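Local atomic coordinates of nucleoside-diphosphate-sugar pyrophosphorylase (Vibrio cholerae, PDB entry 4EVW), a protein that probably transfers a nucleotidyl group from a nucleoside triphosphate to a sugar phosphate, giving a nucleotide-activated sugar and pyrophosphate. Residues Met1-Met6 against Gly107-Phe112; His129-Leu134 against Lys215-His220; Ala147-Ala152 against Ser167-Thr172; Tyr175-Lys180 against Pro207-Leu212. The protein carries 1 engineered substitution. All coordinates share one frame; numbering follows the deposited sequence.

All four contacts reach the same mixed sheet. Contacts 1 and 4 are buried, whereas contacts 2 and 3 are only partly so and lie farther out, their centres about 17 and 18 Å from the centre of the chain. Contacts 1 and 2 are parallel strand pairings carried by backbone bonds, apolar at the core and drawing on aspartate, asparagine and histidine nearer the surface. Contact 4 packs helix 208-214 on strand 174-177 through aromatic rings, and strand 174-177 itself pairs with strands 109-111 and 132-138, thus joining contacts 1 and 2. Contact 3, nested in the loop closed by contact 2, relies on one backbone bond and a serine hydroxyl.

Contact 1. Residues Met1-Met6 against Gly107-Phe112; sequences MIVIPM and GSITVF
Thr110 N gives its hydrogen to Met1 O at 2.8 Å, and Val3 N gives its own to Thr110 O at 2.8 Å, so Thr110 is held at both ends by the two residues that flank Ile2. Phe112 N continues the pattern with a bond to Val3 O. This is the alternation of a parallel pairing, in which one residue bonds to the two that flank its partner on the other strand. At the start of the chain, the amino group Met1 N bonds to Ser108 O at 3.1 Å, lying well above that carbonyl's plane. It also donates to a water, which is hydrogen-bonded to Ser108 OG and Thr110 OG1, and has Tyr105 OH as a further partner. Thr110 OG1 is in addition bonded to ND1 of His176, so the buried hydroxyl is satisfied by both water and imidazole.

Beta-branched side chains suit the strands, since they favour extended backbone and fill both sides of the sheet. Ile2 and Thr110 run side by side, Ile2 CD1 resting 3.8 Å from Thr110 CB. On the other face Val3 CG2 meets Ile109 CB at 4.0 Å. Ile4 places CG1 beside its own backbone N (chi1 -42°), which lets CD1 reach the edge of the Phe112 ring and lie 3.7 Å from Phe112 CB. Pro5 has no N-H to continue the series; its CD faces Phe112 O at 2.9 Å and packs on Val111 CG1; helix 87-100 packs on both residues. Adjacent parallel strands with a helix over one face are characteristic of a Rossmann-like alpha/beta core, consistent with a sugar nucleotidyltransferase.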
loop_
_atom_site.group_PDB
_atom_site.type_symbol
_atom_site.label_atom_id
_atom_site.label_comp_id
_atom_site.label_asym_id
_atom_site.label_seq_id
_atom_site.Cartn_x
_atom_site.Cartn_y
_atom_site.Cartn_z
HETATM N N MSE A 1 10.658 6.460 1.309
HETATM C CA MSE A 1 9.728 6.504 2.469
HETATM C C MSE A 1 8.639 5.456 2.327
HETATM O O MSE A 1 7.995 5.352 1.278
HETATM C CB MSE A 1 9.079 7.886 2.580
HETATM C CG MSE A 1 8.121 7.996 3.743
HETATM SE SE MSE A 1 7.441 9.784 3.987
HETATM C CE MSE A 1 9.062 10.656 4.594
ATOM N N ILE A 2 8.432 4.685 3.389
ATOM C CA ILE A 2 7.418 3.640 3.392
ATOM C C ILE A 2 6.134 4.278 3.914
ATOM O O ILE A 2 6.102 4.805 5.025
ATOM C CB ILE A 2 7.826 2.483 4.315
ATOM C CG1 ILE A 2 9.209 1.954 3.914
ATOM C CG2 ILE A 2 6.792 1.367 4.240
ATOM C CD1 ILE A 2 9.217 1.139 2.648
ATOM N N VAL A 3 5.085 4.233 3.102
ATOM C CA VAL A 3 3.813 4.845 3.463
ATOM C C VAL A 3 2.757 3.772 3.675
ATOM O O VAL A 3 2.516 2.942 2.795
ATOM C CB VAL A 3 3.338 5.800 2.350
ATOM C CG1 VAL A 3 2.000 6.431 2.732
ATOM C CG2 VAL A 3 4.396 6.879 2.105
ATOM N N ILE A 4 2.123 3.785 4.837
ATOM C CA ILE A 4 1.102 2.795 5.106
ATOM C C ILE A 4 -0.248 3.437 5.358
ATOM O O ILE A 4 -0.490 3.999 6.428
ATOM C CB ILE A 4 1.424 1.931 6.342
ATOM C CG1 ILE A 4 2.903 1.537 6.359
ATOM C CG2 ILE A 4 0.548 0.665 6.311
ATOM C CD1 ILE A 4 3.256 0.406 5.425
ATOM N N PRO A 5 -1.104 3.421 4.371
ATOM C CA PRO A 5 -2.443 3.952 4.530
ATOM C C PRO A 5 -3.266 2.981 5.371
ATOM O O PRO A 5 -3.367 1.856 5.030
ATOM C CB PRO A 5 -2.947 4.033 3.112
ATOM C CG PRO A 5 -2.134 3.072 2.360
ATOM C CD PRO A 5 -0.887 2.810 3.062
HETATM N N MSE A 6 -3.802 3.414 6.482
HETATM C CA MSE A 6 -4.563 2.526 7.317
HETATM C C MSE A 6 -5.691 3.265 7.977
HETATM O O MSE A 6 -5.895 3.113 9.114
HETATM C CB MSE A 6 -3.683 1.851 8.363
HETATM C CG MSE A 6 -2.592 2.702 8.920
HETATM SE SE MSE A 6 -1.454 1.884 10.311
HETATM C CE MSE A 6 -2.752 1.337 11.581
ATOM N N GLY A 107 11.325 12.708 -1.841
ATOM C CA GLY A 107 11.838 11.449 -2.345
ATOM C C GLY A 107 10.804 10.438 -2.794
ATOM O O GLY A 107 9.654 10.773 -3.080
ATOM N N SER A 108 11.230 9.184 -2.850
ATOM C CA SER A 108 10.364 8.106 -3.285
ATOM C C SER A 108 9.347 7.739 -2.218
ATOM O O SER A 108 9.517 8.058 -1.039
ATOM C CB SER A 108 11.203 6.864 -3.590
ATOM O OG SER A 108 11.749 6.336 -2.394
ATOM N N ILE A 109 8.264 7.102 -2.640
ATOM C CA ILE A 109 7.301 6.608 -1.679
ATOM C C ILE A 109 6.937 5.193 -2.080
ATOM O O ILE A 109 6.747 4.880 -3.258
ATOM C CB ILE A 109 6.023 7.463 -1.543
ATOM C CG1 ILE A 109 5.314 7.602 -2.879
ATOM C CG2 ILE A 109 6.364 8.825 -0.938
ATOM C CD1 ILE A 109 3.941 8.219 -2.715
ATOM N N THR A 110 6.881 4.338 -1.074
ATOM C CA THR A 110 6.555 2.937 -1.255
ATOM C C THR A 110 5.290 2.708 -0.459
ATOM O O THR A 110 5.324 2.658 0.768
ATOM C CB THR A 110 7.691 2.068 -0.711
ATOM O OG1 THR A 110 8.887 2.361 -1.439
ATOM C CG2 THR A 110 7.361 0.596 -0.856
ATOM N N VAL A 111 4.168 2.593 -1.157
ATOM C CA VAL A 111 2.890 2.392 -0.483
ATOM C C VAL A 111 2.665 0.916 -0.233
ATOM O O VAL A 111 2.852 0.090 -1.117
ATOM C CB VAL A 111 1.726 2.944 -1.324
ATOM C CG1 VAL A 111 0.410 2.801 -0.556
ATOM C CG2 VAL A 111 1.997 4.394 -1.676
ATOM N N PHE A 112 2.249 0.590 0.983
ATOM C CA PHE A 112 2.018 -0.795 1.348
ATOM C C PHE A 112 0.789 -0.826 2.246
ATOM O O PHE A 112 0.404 0.196 2.800
ATOM C CB PHE A 112 3.235 -1.312 2.104
ATOM C CG PHE A 112 3.221 -2.787 2.341
ATOM C CD1 PHE A 112 3.233 -3.677 1.271
ATOM C CD2 PHE A 112 3.213 -3.291 3.634
ATOM C CE1 PHE A 112 3.241 -5.054 1.491
ATOM C CE2 PHE A 112 3.220 -4.662 3.867
ATOM C CZ PHE A 112 3.235 -5.545 2.796
HETATM O O HOH W 1 10.374 4.209 -0.431
#

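Contact 2. Residues His129-Leu134 against Lys215-His220; sequences HSDGYL and KGLNIH
Asp131 and Asn218 grip each other twice where strands 132-138 and 219-223 begin to run side by side, a parallel pairing in the mixed sheet of this alpha/beta fold. Asp131 N donates to Asn218 O at 2.8 Å, while Asn218 N returns a bond to Asp131 OD2 at 2.7 Å, almost straight at 173° and using the lone pair turned away from the other carboxylate oxygen. Asp131 sets its CG beside its own backbone N (chi1 -70°), and from there the short carboxylate spans to the neighbouring chain; aspartate thus supplies an acceptor where the regular strand pattern has not yet begun. Beyond it the backbone takes over: His220 N bonds to Gly132 O at 3.0 Å, and Leu134 N to His220 O at 2.9 Å.

The bare alpha carbon of Gly132 lets Ile219 CD1 settle close, 3.9 Å from Gly132 CA. Farther along the same face, Leu134 CD1 meets Ile219 CG2 at 3.8 Å, and Tyr209 of helix 208-214 touches both residues, so branched aliphatic chains suit the helix-facing side.

The next shell fixes the polar groups. Ser130 OG bonds to the carbonyl of Ile126, leaving its CB to face the other segment. Asn218 OD1 receives Lys156 NZ, and His220 ND1 is held by Thr155 OG1. The imidazole is tied at its other nitrogen as well, though loosely: His220 NE2 donates a weak bond to Asn218 OD1 at 2.8 Å, bent to 128°, and His220 CD2 lies against Ser130 CB at 3.8 Å.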
loop_
_atom_site.group_PDB
_atom_site.type_symbol
_atom_site.label_atom_id
_atom_site.label_comp_id
_atom_site.label_asym_id
_atom_site.label_seq_id
_atom_site.Cartn_x
_atom_site.Cartn_y
_atom_site.Cartn_z
ATOM N N HIS A 129 16.163 1.631 -11.284
ATOM C CA HIS A 129 16.206 1.848 -12.729
ATOM C C HIS A 129 14.824 2.025 -13.350
ATOM O O HIS A 129 14.582 1.592 -14.478
ATOM C CB HIS A 129 16.913 0.665 -13.391
ATOM C CG HIS A 129 18.295 0.425 -12.872
ATOM N ND1 HIS A 129 19.366 1.227 -13.209
ATOM C CD2 HIS A 129 18.774 -0.500 -12.010
ATOM C CE1 HIS A 129 20.446 0.804 -12.576
ATOM N NE2 HIS A 129 20.113 -0.242 -11.840
ATOM N N SER A 130 13.922 2.661 -12.615
ATOM C CA SER A 130 12.562 2.877 -13.095
ATOM C C SER A 130 11.951 4.075 -12.391
ATOM O O SER A 130 12.471 4.538 -11.377
ATOM C CB SER A 130 11.706 1.634 -12.830
ATOM O OG SER A 130 11.628 1.350 -11.441
ATOM N N ASP A 131 10.847 4.583 -12.930
ATOM C CA ASP A 131 10.179 5.718 -12.309
ATOM C C ASP A 131 9.209 5.203 -11.252
ATOM O O ASP A 131 8.703 5.969 -10.426
ATOM C CB ASP A 131 9.437 6.543 -13.364
ATOM C CG ASP A 131 10.389 7.287 -14.290
ATOM O OD1 ASP A 131 11.275 7.998 -13.771
ATOM O OD2 ASP A 131 10.253 7.166 -15.526
ATOM N N GLY A 132 8.961 3.897 -11.285
ATOM C CA GLY A 132 8.062 3.287 -10.321
ATOM C C GLY A 132 7.851 1.826 -10.665
ATOM O O GLY A 132 8.124 1.400 -11.785
ATOM N N TYR A 133 7.390 1.037 -9.708
ATOM C CA TYR A 133 7.144 -0.364 -10.002
ATOM C C TYR A 133 6.088 -0.942 -9.089
ATOM O O TYR A 133 5.876 -0.463 -7.971
ATOM C CB TYR A 133 8.439 -1.191 -9.902
ATOM C CG TYR A 133 8.788 -1.661 -8.508
ATOM C CD1 TYR A 133 9.533 -0.862 -7.637
ATOM C CD2 TYR A 133 8.354 -2.904 -8.054
ATOM C CE1 TYR A 133 9.841 -1.305 -6.345
ATOM C CE2 TYR A 133 8.650 -3.350 -6.777
ATOM C CZ TYR A 133 9.390 -2.550 -5.927
ATOM O OH TYR A 133 9.680 -3.012 -4.664
ATOM N N LEU A 134 5.415 -1.969 -9.589
ATOM C CA LEU A 134 4.374 -2.656 -8.845
ATOM C C LEU A 134 4.889 -4.044 -8.548
ATOM O O LEU A 134 5.358 -4.740 -9.445
ATOM C CB LEU A 134 3.093 -2.793 -9.681
ATOM C CG LEU A 134 2.345 -1.528 -10.096
ATOM C CD1 LEU A 134 2.862 -1.024 -11.442
ATOM C CD2 LEU A 134 0.853 -1.852 -10.183
ATOM N N LYS A 215 2.026 9.341 -19.600
ATOM C CA LYS A 215 2.956 10.460 -19.683
ATOM C C LYS A 215 4.354 10.022 -20.085
ATOM O O LYS A 215 5.269 10.834 -20.165
ATOM C CB LYS A 215 3.005 11.220 -18.356
ATOM C CG LYS A 215 1.842 12.182 -18.179
ATOM C CD LYS A 215 1.907 12.915 -16.851
ATOM C CE LYS A 215 1.681 11.971 -15.681
ATOM N NZ LYS A 215 0.467 12.343 -14.900
ATOM N N GLY A 216 4.515 8.728 -20.333
ATOM C CA GLY A 216 5.806 8.226 -20.760
ATOM C C GLY A 216 6.787 7.830 -19.677
ATOM O O GLY A 216 7.958 7.595 -19.975
ATOM N N LEU A 217 6.340 7.756 -18.426
ATOM C CA LEU A 217 7.252 7.360 -17.365
ATOM C C LEU A 217 7.531 5.873 -17.494
ATOM O O LEU A 217 6.727 5.121 -18.049
ATOM C CB LEU A 217 6.680 7.687 -15.984
ATOM C CG LEU A 217 6.443 9.178 -15.713
ATOM C CD1 LEU A 217 6.332 9.393 -14.204
ATOM C CD2 LEU A 217 7.586 10.009 -16.274
ATOM N N ASN A 218 8.680 5.468 -16.975
ATOM C CA ASN A 218 9.149 4.093 -17.052
ATOM C C ASN A 218 8.664 3.249 -15.875
ATOM O O ASN A 218 9.320 3.173 -14.841
ATOM C CB ASN A 218 10.679 4.127 -17.116
ATOM C CG ASN A 218 11.283 2.787 -17.450
ATOM O OD1 ASN A 218 10.627 1.924 -18.031
ATOM N ND2 ASN A 218 12.554 2.612 -17.106
ATOM N N ILE A 219 7.517 2.597 -16.050
ATOM C CA ILE A 219 6.929 1.785 -14.990
ATOM C C ILE A 219 7.154 0.289 -15.198
ATOM O O ILE A 219 6.913 -0.245 -16.281
ATOM C CB ILE A 219 5.408 2.058 -14.884
ATOM C CG1 ILE A 219 5.160 3.563 -14.691
ATOM C CG2 ILE A 219 4.808 1.244 -13.743
ATOM C CD1 ILE A 219 5.841 4.172 -13.458
ATOM N N HIS A 220 7.613 -0.389 -14.152
ATOM C CA HIS A 220 7.878 -1.822 -14.239
ATOM C C HIS A 220 7.146 -2.628 -13.189
ATOM O O HIS A 220 6.439 -2.087 -12.343
ATOM C CB HIS A 220 9.378 -2.083 -14.078
ATOM C CG HIS A 220 10.196 -1.645 -15.251
ATOM N ND1 HIS A 220 10.855 -2.536 -16.068
ATOM C CD2 HIS A 220 10.445 -0.414 -15.757
ATOM C CE1 HIS A 220 11.475 -1.875 -17.029
ATOM N NE2 HIS A 220 11.241 -0.586 -16.864
#

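Contact 3. Residues Ala147-Ala152 against Ser167-Thr172; sequences AKPEHA and SDLCST
Ser167 directs its CB and hydroxyl at the backbone of Ala147, and Leu169, two residues on, sends its side chain to the same strand, so the pair straddles one peptide. Ser167 OG donates to Ala147 O at 2.6 Å, approaching from well above the carbonyl plane, 54° out of it. The hydroxyl sits between its own backbone N and carbonyl carbon (chi1 81°), which also brings it within reach of the chain ahead: Leu169 N donates to Ser167 OG at 3.0 Å, forming an ST turn. Serine suits this place because one small group can give and accept at once.

The carbonyl oxygen of Leu169 accepts from Ala147 N, at 3.0 Å. The Leu169 side chain slants across Pro149, with Leu169 CD1 lying 3.9 Å from Pro149 CD. The same proline CD also touches serine, 4.0 Å from Ser167 CB. Ala147, whose small methyl group fits a buried position, packs on Val136 and Val157, while Lys148 forms backbone bonds with strand 157-161. The contact thereby ties the two-stranded antiparallel sheet to strand 169-172 of the main sheet.

Both the N-H and the carbonyl of Ala147 are therefore engaged by the 167-169 turn, one through a main-chain oxygen and the other through a hydroxyl. That hydroxyl relays Leu169 N to Ala147 O, and so probably stands in for a direct bond between the strands, with a narrow apolar patch beside it.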
loop_
_atom_site.group_PDB
_atom_site.type_symbol
_atom_site.label_atom_id
_atom_site.label_comp_id
_atom_site.label_asym_id
_atom_site.label_seq_id
_atom_site.Cartn_x
_atom_site.Cartn_y
_atom_site.Cartn_z
ATOM N N ALA A 147 -1.440 -5.947 -13.377
ATOM C CA ALA A 147 -0.465 -5.169 -14.131
ATOM C C ALA A 147 -0.247 -5.961 -15.420
ATOM O O ALA A 147 -0.011 -7.171 -15.378
ATOM C CB ALA A 147 0.843 -5.034 -13.358
ATOM N N LYS A 148 -0.352 -5.283 -16.558
ATOM C CA LYS A 148 -0.183 -5.932 -17.854
ATOM C C LYS A 148 1.230 -5.722 -18.391
ATOM O O LYS A 148 1.698 -4.592 -18.520
ATOM C CB LYS A 148 -1.210 -5.384 -18.848
ATOM C CG LYS A 148 -1.185 -6.046 -20.221
ATOM C CD LYS A 148 -2.245 -5.435 -21.134
ATOM C CE LYS A 148 -2.229 -6.055 -22.527
ATOM N NZ LYS A 148 -3.101 -5.300 -23.476
ATOM N N PRO A 149 1.933 -6.818 -18.708
ATOM C CA PRO A 149 3.301 -6.742 -19.233
ATOM C C PRO A 149 3.353 -6.368 -20.713
ATOM O O PRO A 149 2.383 -6.570 -21.447
ATOM C CB PRO A 149 3.841 -8.145 -18.967
ATOM C CG PRO A 149 2.632 -8.999 -19.196
ATOM C CD PRO A 149 1.515 -8.219 -18.513
ATOM N N GLU A 150 4.488 -5.816 -21.139
ATOM C CA GLU A 150 4.690 -5.420 -22.530
ATOM C C GLU A 150 4.938 -6.688 -23.354
ATOM O O GLU A 150 4.240 -6.943 -24.332
ATOM C CB GLU A 150 5.887 -4.471 -22.629
ATOM C CG GLU A 150 5.979 -3.696 -23.929
ATOM C CD GLU A 150 7.154 -2.737 -23.936
ATOM O OE1 GLU A 150 6.983 -1.588 -24.399
ATOM O OE2 GLU A 150 8.248 -3.133 -23.482
ATOM N N HIS A 151 5.942 -7.467 -22.959
ATOM C CA HIS A 151 6.258 -8.740 -23.613
ATOM C C HIS A 151 7.270 -9.536 -22.798
ATOM O O HIS A 151 7.888 -9.007 -21.874
ATOM C CB HIS A 151 6.753 -8.547 -25.061
ATOM C CG HIS A 151 7.912 -7.608 -25.204
ATOM N ND1 HIS A 151 9.165 -7.882 -24.701
ATOM C CD2 HIS A 151 8.006 -6.405 -25.818
ATOM C CE1 HIS A 151 9.983 -6.887 -24.998
ATOM N NE2 HIS A 151 9.304 -5.978 -25.675
ATOM N N ALA A 152 7.415 -10.816 -23.123
ATOM C CA ALA A 152 8.336 -11.687 -22.400
ATOM C C ALA A 152 9.754 -11.127 -22.364
ATOM O O ALA A 152 10.257 -10.619 -23.365
ATOM C CB ALA A 152 8.336 -13.081 -23.026
ATOM N N SER A 167 -4.435 -9.410 -17.142
ATOM C CA SER A 167 -3.237 -10.255 -17.119
ATOM C C SER A 167 -3.343 -11.195 -15.932
ATOM O O SER A 167 -4.360 -11.214 -15.244
ATOM C CB SER A 167 -1.979 -9.403 -16.932
ATOM O OG SER A 167 -1.804 -9.077 -15.559
ATOM N N ASP A 168 -2.300 -11.981 -15.689
ATOM C CA ASP A 168 -2.323 -12.848 -14.522
ATOM C C ASP A 168 -1.237 -12.440 -13.525
ATOM O O ASP A 168 -0.814 -13.238 -12.692
ATOM C CB ASP A 168 -2.223 -14.336 -14.901
ATOM C CG ASP A 168 -1.007 -14.657 -15.721
ATOM O OD1 ASP A 168 -0.305 -13.715 -16.132
ATOM O OD2 ASP A 168 -0.761 -15.859 -15.961
ATOM N N LEU A 169 -0.797 -11.186 -13.618
ATOM C CA LEU A 169 0.184 -10.635 -12.684
ATOM C C LEU A 169 -0.639 -9.764 -11.738
ATOM O O LEU A 169 -1.092 -8.681 -12.115
ATOM C CB LEU A 169 1.216 -9.776 -13.415
ATOM C CG LEU A 169 2.056 -10.498 -14.476
ATOM C CD1 LEU A 169 2.985 -9.517 -15.154
ATOM C CD2 LEU A 169 2.842 -11.620 -13.822
ATOM N N CYS A 170 -0.826 -10.240 -10.511
ATOM C CA CYS A 170 -1.634 -9.532 -9.522
ATOM C C CYS A 170 -0.818 -8.776 -8.490
ATOM O O CYS A 170 0.188 -9.279 -7.987
ATOM C CB CYS A 170 -2.540 -10.529 -8.807
ATOM S SG CYS A 170 -3.346 -11.670 -9.950
ATOM N N SER A 171 -1.276 -7.574 -8.154
ATOM C CA SER A 171 -0.580 -6.747 -7.176
ATOM C C SER A 171 -0.586 -7.328 -5.771
ATOM O O SER A 171 -1.600 -7.849 -5.296
ATOM C CB SER A 171 -1.192 -5.341 -7.133
ATOM O OG SER A 171 -0.621 -4.587 -6.075
ATOM N N THR A 172 0.557 -7.231 -5.103
ATOM C CA THR A 172 0.690 -7.703 -3.734
ATOM C C THR A 172 0.232 -6.575 -2.816
ATOM O O THR A 172 0.094 -6.762 -1.613
ATOM C CB THR A 172 2.153 -8.008 -3.379
ATOM O OG1 THR A 172 2.915 -6.797 -3.459
ATOM C CG2 THR A 172 2.742 -9.043 -4.337
#

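Contact 4. Residues Tyr175-Lys180 against Pro207-Leu212; sequences YHFNRK and PLYNEL. Engineered in segment 207-212: Glu211 (natural residue Leu).
Tyr209 reaches from helix 208-214 down to the strand, its hydroxyl meeting the backbone of His176 while its ring lies along Phe177. The two rings come from opposite directions and are nearly parallel, their planes 11° apart and centroids 4.5 Å apart, but displaced so that little of one ring lies over the other. Tyr209 OH hangs over one face of the Phe177 ring near its rim, and Phe177 CZ comes within 3.4 Å of Tyr209 CZ.

Both residues set CG beside their own backbone N, opposite the carbonyl carbon: chi1 is -59° in Phe177 and -76° in Tyr209. With these torsions each ring swings toward the other although neither side chain sets out in that direction. The long phenol of Tyr209 carries a donor across the layer, and Tyr209 OH donates a hydrogen bond to His176 O at 2.8 Å, from well above that carbonyl's plane. Tyr175 borders the Tyr209 ring at its edge, with Tyr175 CB 3.3 Å from Tyr209 OH and Tyr175 CD2 3.7 Å from Tyr209 CE2. The hydroxyl of Tyr175 turns elsewhere, to Ser145.

Leu212, one helical turn on, approaches Phe177 from the edge, in the ring plane, with Leu212 CD1 3.8 Å from Phe177 CD2. Tyr183 of helix 180-191 meets the same phenylalanine edge-to-face, so its flat apolar ring suits a seat between two helices and the sheet. A helix laid on a sheet through aromatic and leucine side chains is the layered packing of an alpha/beta fold, as in nucleotidyltransferases.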
loop_
_atom_site.group_PDB
_atom_site.type_symbol
_atom_site.label_atom_id
_atom_site.label_comp_id
_atom_site.label_asym_id
_atom_site.label_seq_id
_atom_site.Cartn_x
_atom_site.Cartn_y
_atom_site.Cartn_z
ATOM N N TYR A 175 3.124 -0.691 -3.892
ATOM C CA TYR A 175 3.219 0.208 -5.033
ATOM C C TYR A 175 4.327 1.215 -4.789
ATOM O O TYR A 175 4.234 2.041 -3.880
ATOM C CB TYR A 175 1.905 0.965 -5.216
ATOM C CG TYR A 175 0.701 0.070 -5.314
ATOM C CD1 TYR A 175 -0.169 -0.088 -4.233
ATOM C CD2 TYR A 175 0.428 -0.624 -6.489
ATOM C CE1 TYR A 175 -1.287 -0.916 -4.327
ATOM C CE2 TYR A 175 -0.679 -1.453 -6.594
ATOM C CZ TYR A 175 -1.532 -1.594 -5.514
ATOM O OH TYR A 175 -2.633 -2.407 -5.626
ATOM N N HIS A 176 5.364 1.162 -5.612
ATOM C CA HIS A 176 6.491 2.060 -5.454
ATOM C C HIS A 176 6.504 3.162 -6.507
ATOM O O HIS A 176 6.195 2.920 -7.677
ATOM C CB HIS A 176 7.798 1.260 -5.536
ATOM C CG HIS A 176 9.027 2.091 -5.324
ATOM N ND1 HIS A 176 9.443 2.500 -4.074
ATOM C CD2 HIS A 176 9.924 2.591 -6.203
ATOM C CE1 HIS A 176 10.549 3.215 -4.195
ATOM N NE2 HIS A 176 10.862 3.286 -5.477
ATOM N N PHE A 177 6.845 4.373 -6.068
ATOM C CA PHE A 177 6.967 5.536 -6.947
ATOM C C PHE A 177 8.313 6.176 -6.629
ATOM O O PHE A 177 8.604 6.471 -5.468
ATOM C CB PHE A 177 5.853 6.554 -6.688
ATOM C CG PHE A 177 4.471 6.005 -6.894
ATOM C CD1 PHE A 177 3.874 5.217 -5.921
ATOM C CD2 PHE A 177 3.776 6.264 -8.069
ATOM C CE1 PHE A 177 2.596 4.691 -6.111
ATOM C CE2 PHE A 177 2.496 5.745 -8.272
ATOM C CZ PHE A 177 1.906 4.956 -7.289
ATOM N N ASN A 178 9.133 6.393 -7.653
ATOM C CA ASN A 178 10.453 6.985 -7.441
ATOM C C ASN A 178 10.390 8.425 -6.923
ATOM O O ASN A 178 11.288 8.866 -6.208
ATOM C CB ASN A 178 11.269 6.936 -8.738
ATOM C CG ASN A 178 12.721 7.305 -8.520
ATOM O OD1 ASN A 178 13.380 6.765 -7.630
ATOM N ND2 ASN A 178 13.230 8.224 -9.332
ATOM N N ARG A 179 9.332 9.150 -7.281
ATOM C CA ARG A 179 9.168 10.538 -6.836
ATOM C C ARG A 179 7.775 10.810 -6.284
ATOM O O ARG A 179 6.774 10.506 -6.931
ATOM C CB ARG A 179 9.440 11.512 -7.988
ATOM C CG ARG A 179 10.880 11.500 -8.482
ATOM C CD ARG A 179 11.134 12.606 -9.502
ATOM N NE ARG A 179 12.563 12.796 -9.736
ATOM C CZ ARG A 179 13.253 13.866 -9.352
ATOM N NH1 ARG A 179 12.645 14.859 -8.714
ATOM N NH2 ARG A 179 14.555 13.940 -9.595
ATOM N N LYS A 180 7.719 11.391 -5.089
ATOM C CA LYS A 180 6.447 11.720 -4.456
ATOM C C LYS A 180 5.640 12.599 -5.405
ATOM O O LYS A 180 4.428 12.435 -5.537
ATOM C CB LYS A 180 6.677 12.481 -3.143
ATOM C CG LYS A 180 5.389 12.880 -2.426
ATOM C CD LYS A 180 5.618 13.923 -1.330
ATOM C CE LYS A 180 5.921 15.299 -1.914
ATOM N NZ LYS A 180 6.016 16.336 -0.844
ATOM N N PRO A 207 -4.648 2.012 -10.375
ATOM C CA PRO A 207 -5.049 2.792 -11.556
ATOM C C PRO A 207 -4.181 4.031 -11.807
ATOM O O PRO A 207 -4.061 4.493 -12.942
ATOM C CB PRO A 207 -6.493 3.180 -11.240
ATOM C CG PRO A 207 -6.979 2.032 -10.432
ATOM C CD PRO A 207 -5.810 1.733 -9.513
ATOM N N LEU A 208 -3.579 4.568 -10.747
ATOM C CA LEU A 208 -2.752 5.760 -10.886
ATOM C C LEU A 208 -1.592 5.561 -11.842
ATOM O O LEU A 208 -1.157 6.506 -12.495
ATOM C CB LEU A 208 -2.219 6.224 -9.518
ATOM C CG LEU A 208 -3.289 6.635 -8.507
ATOM C CD1 LEU A 208 -2.642 7.293 -7.283
ATOM C CD2 LEU A 208 -4.258 7.594 -9.171
ATOM N N TYR A 209 -1.086 4.339 -11.941
ATOM C CA TYR A 209 0.034 4.092 -12.834
ATOM C C TYR A 209 -0.310 4.353 -14.303
ATOM O O TYR A 209 0.566 4.683 -15.096
ATOM C CB TYR A 209 0.554 2.668 -12.641
ATOM C CG TYR A 209 1.368 2.509 -11.377
ATOM C CD1 TYR A 209 2.709 2.904 -11.332
ATOM C CD2 TYR A 209 0.800 1.964 -10.228
ATOM C CE1 TYR A 209 3.462 2.750 -10.174
ATOM C CE2 TYR A 209 1.545 1.806 -9.062
ATOM C CZ TYR A 209 2.871 2.196 -9.044
ATOM O OH TYR A 209 3.607 2.001 -7.899
ATOM N N ASN A 210 -1.582 4.229 -14.667
ATOM C CA ASN A 210 -1.962 4.484 -16.056
ATOM C C ASN A 210 -1.694 5.934 -16.432
ATOM O O ASN A 210 -1.340 6.223 -17.573
ATOM C CB ASN A 210 -3.431 4.127 -16.295
ATOM C CG ASN A 210 -3.672 2.637 -16.226
ATOM O OD1 ASN A 210 -2.920 1.857 -16.805
ATOM N ND2 ASN A 210 -4.718 2.232 -15.520
ATOM N N GLU A 211 -1.846 6.842 -15.471
ATOM C CA GLU A 211 -1.587 8.256 -15.733
ATOM C C GLU A 211 -0.087 8.444 -15.977
ATOM O O GLU A 211 0.326 9.201 -16.858
ATOM C CB GLU A 211 -2.029 9.116 -14.537
ATOM C CG GLU A 211 -3.513 9.006 -14.157
ATOM C CD GLU A 211 -4.447 9.638 -15.184
ATOM O OE1 GLU A 211 -3.955 10.363 -16.075
ATOM O OE2 GLU A 211 -5.675 9.418 -15.093
ATOM N N LEU A 212 0.732 7.743 -15.198
ATOM C CA LEU A 212 2.181 7.844 -15.342
ATOM C C LEU A 212 2.671 7.191 -16.637
ATOM O O LEU A 212 3.550 7.721 -17.321
ATOM C CB LEU A 212 2.879 7.205 -14.133
ATOM C CG LEU A 212 2.570 7.850 -12.774
ATOM C CD1 LEU A 212 3.437 7.221 -11.696
ATOM C CD2 LEU A 212 2.829 9.350 -12.842
#